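Local coordinates for Galactose/lactose metabolism regulatory protein GAL80 (Saccharomyces cerevisiae, PDB 3BTV) that represses the yeast galactose and lactose metabolic genes by binding the activator GAL4 and blocking its activity when no inducing sugar is present, at residues 230-235 with 265-270. The protein carries 1 engineered substitution. Numbering follows the deposited sequence.
Sequences SRINAM and LLFQGT
Asn233 and Gln268 face each other as a hydrogen-bonded antiparallel pair. Asn233 N gives a bond to Gln268 O at 2.9 Å, and Gln268 N returns one to Asn233 O. Met235 and Leu266 repeat the arrangement, with Leu266 N to Met235 O at 2.9 Å and almost straight. Between these pairs, Ala234 CA brings its hydrogen to Leu266 O at 3.2 Å. At the far end Ser230 N reaches Thr270 O at 2.8 Å, just where the chain turns a corner. Thr270 OG1 sits between its own backbone N and carbonyl carbon (chi1 55°), which turns it back toward 230-235 to take a weak bond from Arg231 N.

On the face of Ile232 and Ala234, the Phe267 ring leans across to Ile232. Phe267 CZ lies 3.6 Å from Ile232 CG2, and Phe267 CE1 touches the same methyl. Phe267 CG is anti to the backbone N (chi1 167°), and this swings the ring toward 230-235. The ring also meets Phe229 edge-to-face and Phe214 with the planes at about 55°. With an alanine at Phe267, a gap would probably open beside Ile232 CG2, and Phe214 and Phe229 would lose a ring that they touch.

The two strands are neighbours in the large mixed sheet of the C-terminal domain, which follows the Rossmann-type nucleotide-binding domain. Helix 405-424 packs on the Ala234 and Phe267 face through Val418, and Ile218 of helix 209-225 also touches Phe267. Strand 276-283 continues the sheet beyond 265-270, pairing Phe267 with Cys280.

The other face carries Met235 and Leu266, and Met235 SD and Leu266 CD1 lie 4.1 Å apart. It meets the second subunit. There Gln268 OE1 is hydrogen-bonded to Asn233 of that subunit, and Met235 packs on its Thr427.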
ATOM      1  N   SER B 230      14.103   1.069   8.915  1.00 39.18           N
ATOM      2  CA  SER B 230      14.228   0.791  10.337  1.00 41.15           C
ATOM      3  C   SER B 230      13.500  -0.517  10.632  1.00 44.52           C
ATOM      4  O   SER B 230      14.072  -1.457  11.185  1.00 47.10           O
ATOM      5  CB  SER B 230      13.622   1.946  11.144  1.00 45.65           C
ATOM      6  OG  SER B 230      13.230   1.529  12.434  1.00 77.72           O
ATOM      7  N   ARG B 231      12.232  -0.576  10.239  1.00 43.11           N
ATOM      8  CA  ARG B 231      11.397  -1.747  10.489  1.00 38.34           C
ATOM      9  C   ARG B 231      10.654  -2.133   9.219  1.00 46.33           C
ATOM     10  O   ARG B 231      10.313  -1.276   8.430  1.00 38.15           O
ATOM     11  CB  ARG B 231      10.402  -1.450  11.614  1.00 39.07           C
ATOM     12  CG  ARG B 231      11.084  -1.098  12.947  1.00 62.44           C
ATOM     13  CD  ARG B 231      10.100  -0.911  14.101  1.00 75.64           C
ATOM     14  NE  ARG B 231       9.595  -2.187  14.608  1.00114.45           N
ATOM     15  CZ  ARG B 231       9.141  -2.381  15.844  1.00138.93           C
ATOM     16  NH1 ARG B 231       9.135  -1.379  16.717  1.00149.40           N
ATOM     17  NH2 ARG B 231       8.703  -3.580  16.210  1.00133.97           N
ATOM     18  N   ILE B 232      10.416  -3.423   9.022  1.00 39.01           N
ATOM     19  CA  ILE B 232       9.645  -3.885   7.883  1.00 34.99           C
ATOM     20  C   ILE B 232       8.737  -5.053   8.236  1.00 41.35           C
ATOM     21  O   ILE B 232       8.999  -5.817   9.169  1.00 42.74           O
ATOM     22  CB  ILE B 232      10.550  -4.335   6.730  1.00 40.87           C
ATOM     23  CG1 ILE B 232      11.412  -5.515   7.188  1.00 51.36           C
ATOM     24  CG2 ILE B 232      11.451  -3.195   6.297  1.00 36.21           C
ATOM     25  CD1 ILE B 232      11.506  -6.650   6.211  1.00 43.02           C
ATOM     26  N   ASN B 233       7.675  -5.195   7.461  1.00 34.37           N
ATOM     27  CA  ASN B 233       6.852  -6.389   7.481  1.00 37.70           C
ATOM     28  C   ASN B 233       6.499  -6.761   6.057  1.00 42.60           C
ATOM     29  O   ASN B 233       6.147  -5.900   5.253  1.00 37.60           O
ATOM     30  CB  ASN B 233       5.546  -6.157   8.247  1.00 32.19           C
ATOM     31  CG  ASN B 233       4.798  -7.464   8.522  1.00 63.96           C
ATOM     32  OD1 ASN B 233       5.015  -8.113   9.545  1.00 79.65           O
ATOM     33  ND2 ASN B 233       3.924  -7.856   7.600  1.00 37.28           N
ATOM     34  N   ALA B 234       6.569  -8.042   5.745  1.00 31.98           N
ATOM     35  CA  ALA B 234       6.194  -8.507   4.416  1.00 35.57           C
ATOM     36  C   ALA B 234       5.273  -9.720   4.439  1.00 46.91           C
ATOM     37  O   ALA B 234       5.327 -10.559   5.337  1.00 38.57           O
ATOM     38  CB  ALA B 234       7.419  -8.818   3.613  1.00 32.57           C
ATOM     39  N   MET B 235       4.431  -9.811   3.428  1.00 39.14           N
ATOM     40  CA  MET B 235       3.716 -11.042   3.156  1.00 43.89           C
ATOM     41  C   MET B 235       3.996 -11.406   1.707  1.00 45.94           C
ATOM     42  O   MET B 235       3.821 -10.579   0.801  1.00 36.43           O
ATOM     43  CB  MET B 235       2.223 -10.868   3.381  1.00 38.39           C
ATOM     44  CG  MET B 235       1.866 -10.445   4.793  1.00 35.85           C
ATOM     45  SD  MET B 235       0.111 -10.057   4.958  1.00 45.11           S
ATOM     46  CE  MET B 235       0.054  -9.535   6.675  1.00 46.95           C
ATOM     47  N   LEU B 265       3.754  -9.613  -3.610  1.00 34.10           N
ATOM     48  CA  LEU B 265       4.477  -9.156  -2.445  1.00 35.38           C
ATOM     49  C   LEU B 265       3.736  -7.967  -1.852  1.00 37.96           C
ATOM     50  O   LEU B 265       3.424  -6.990  -2.561  1.00 34.47           O
ATOM     51  CB  LEU B 265       5.912  -8.743  -2.812  1.00 34.79           C
ATOM     52  CG  LEU B 265       6.675  -7.988  -1.702  1.00 48.16           C
ATOM     53  CD1 LEU B 265       7.005  -8.896  -0.528  1.00 37.44           C
ATOM     54  CD2 LEU B 265       7.941  -7.321  -2.219  1.00 42.48           C
ATOM     55  N   LEU B 266       3.446  -8.052  -0.560  1.00 34.74           N
ATOM     56  CA  LEU B 266       2.970  -6.894   0.203  1.00 38.76           C
ATOM     57  C   LEU B 266       4.107  -6.521   1.105  1.00 41.28           C
ATOM     58  O   LEU B 266       4.659  -7.373   1.797  1.00 36.50           O
ATOM     59  CB  LEU B 266       1.747  -7.221   1.064  1.00 28.57           C
ATOM     60  CG  LEU B 266       0.469  -7.688   0.365  1.00 41.04           C
ATOM     61  CD1 LEU B 266      -0.573  -8.103   1.394  1.00 36.69           C
ATOM     62  CD2 LEU B 266      -0.087  -6.604  -0.549  1.00 30.56           C
ATOM     63  N   PHE B 267       4.481  -5.252   1.097  1.00 32.89           N
ATOM     64  CA  PHE B 267       5.609  -4.827   1.911  1.00 34.72           C
ATOM     65  C   PHE B 267       5.313  -3.476   2.508  1.00 44.75           C
ATOM     66  O   PHE B 267       4.887  -2.554   1.811  1.00 38.46           O
ATOM     67  CB  PHE B 267       6.883  -4.782   1.061  1.00 32.92           C
ATOM     68  CG  PHE B 267       8.046  -4.070   1.726  1.00 44.23           C
ATOM     69  CD1 PHE B 267       9.059  -4.786   2.347  1.00 32.91           C
ATOM     70  CD2 PHE B 267       8.138  -2.688   1.699  1.00 38.85           C
ATOM     71  CE1 PHE B 267      10.128  -4.134   2.936  1.00 40.93           C
ATOM     72  CE2 PHE B 267       9.202  -2.029   2.291  1.00 40.42           C
ATOM     73  CZ  PHE B 267      10.201  -2.746   2.906  1.00 39.06           C
ATOM     74  N   GLN B 268       5.525  -3.350   3.807  1.00 31.74           N
ATOM     75  CA  GLN B 268       5.331  -2.047   4.435  1.00 28.10           C
ATOM     76  C   GLN B 268       6.447  -1.848   5.434  1.00 39.74           C
ATOM     77  O   GLN B 268       6.968  -2.811   5.989  1.00 40.33           O
ATOM     78  CB  GLN B 268       3.945  -1.932   5.079  1.00 35.28           C
ATOM     79  CG  GLN B 268       3.720  -2.857   6.277  1.00 41.05           C
ATOM     80  CD  GLN B 268       2.265  -2.878   6.742  1.00 49.16           C
ATOM     81  OE1 GLN B 268       1.941  -3.325   7.851  1.00 37.55           O
ATOM     82  NE2 GLN B 268       1.384  -2.399   5.889  1.00 28.77           N
ATOM     83  N   GLY B 269       6.852  -0.608   5.639  1.00 36.61           N
ATOM     84  CA  GLY B 269       7.951  -0.348   6.538  1.00 30.69           C
ATOM     85  C   GLY B 269       8.178   1.115   6.783  1.00 33.70           C
ATOM     86  O   GLY B 269       7.446   1.971   6.268  1.00 33.05           O
ATOM     87  N   THR B 270       9.210   1.403   7.565  1.00 31.23           N
ATOM     88  CA  THR B 270       9.520   2.773   7.947  1.00 36.25           C
ATOM     89  C   THR B 270      10.963   3.086   7.595  1.00 38.26           C
ATOM     90  O   THR B 270      11.858   2.279   7.851  1.00 38.12           O
ATOM     91  CB  THR B 270       9.356   2.967   9.459  1.00 39.82           C
ATOM     92  OG1 THR B 270      10.165   2.009  10.131  1.00 37.44           O
ATOM     93  CG2 THR B 270       7.930   2.744   9.869  1.00 42.11           C
TER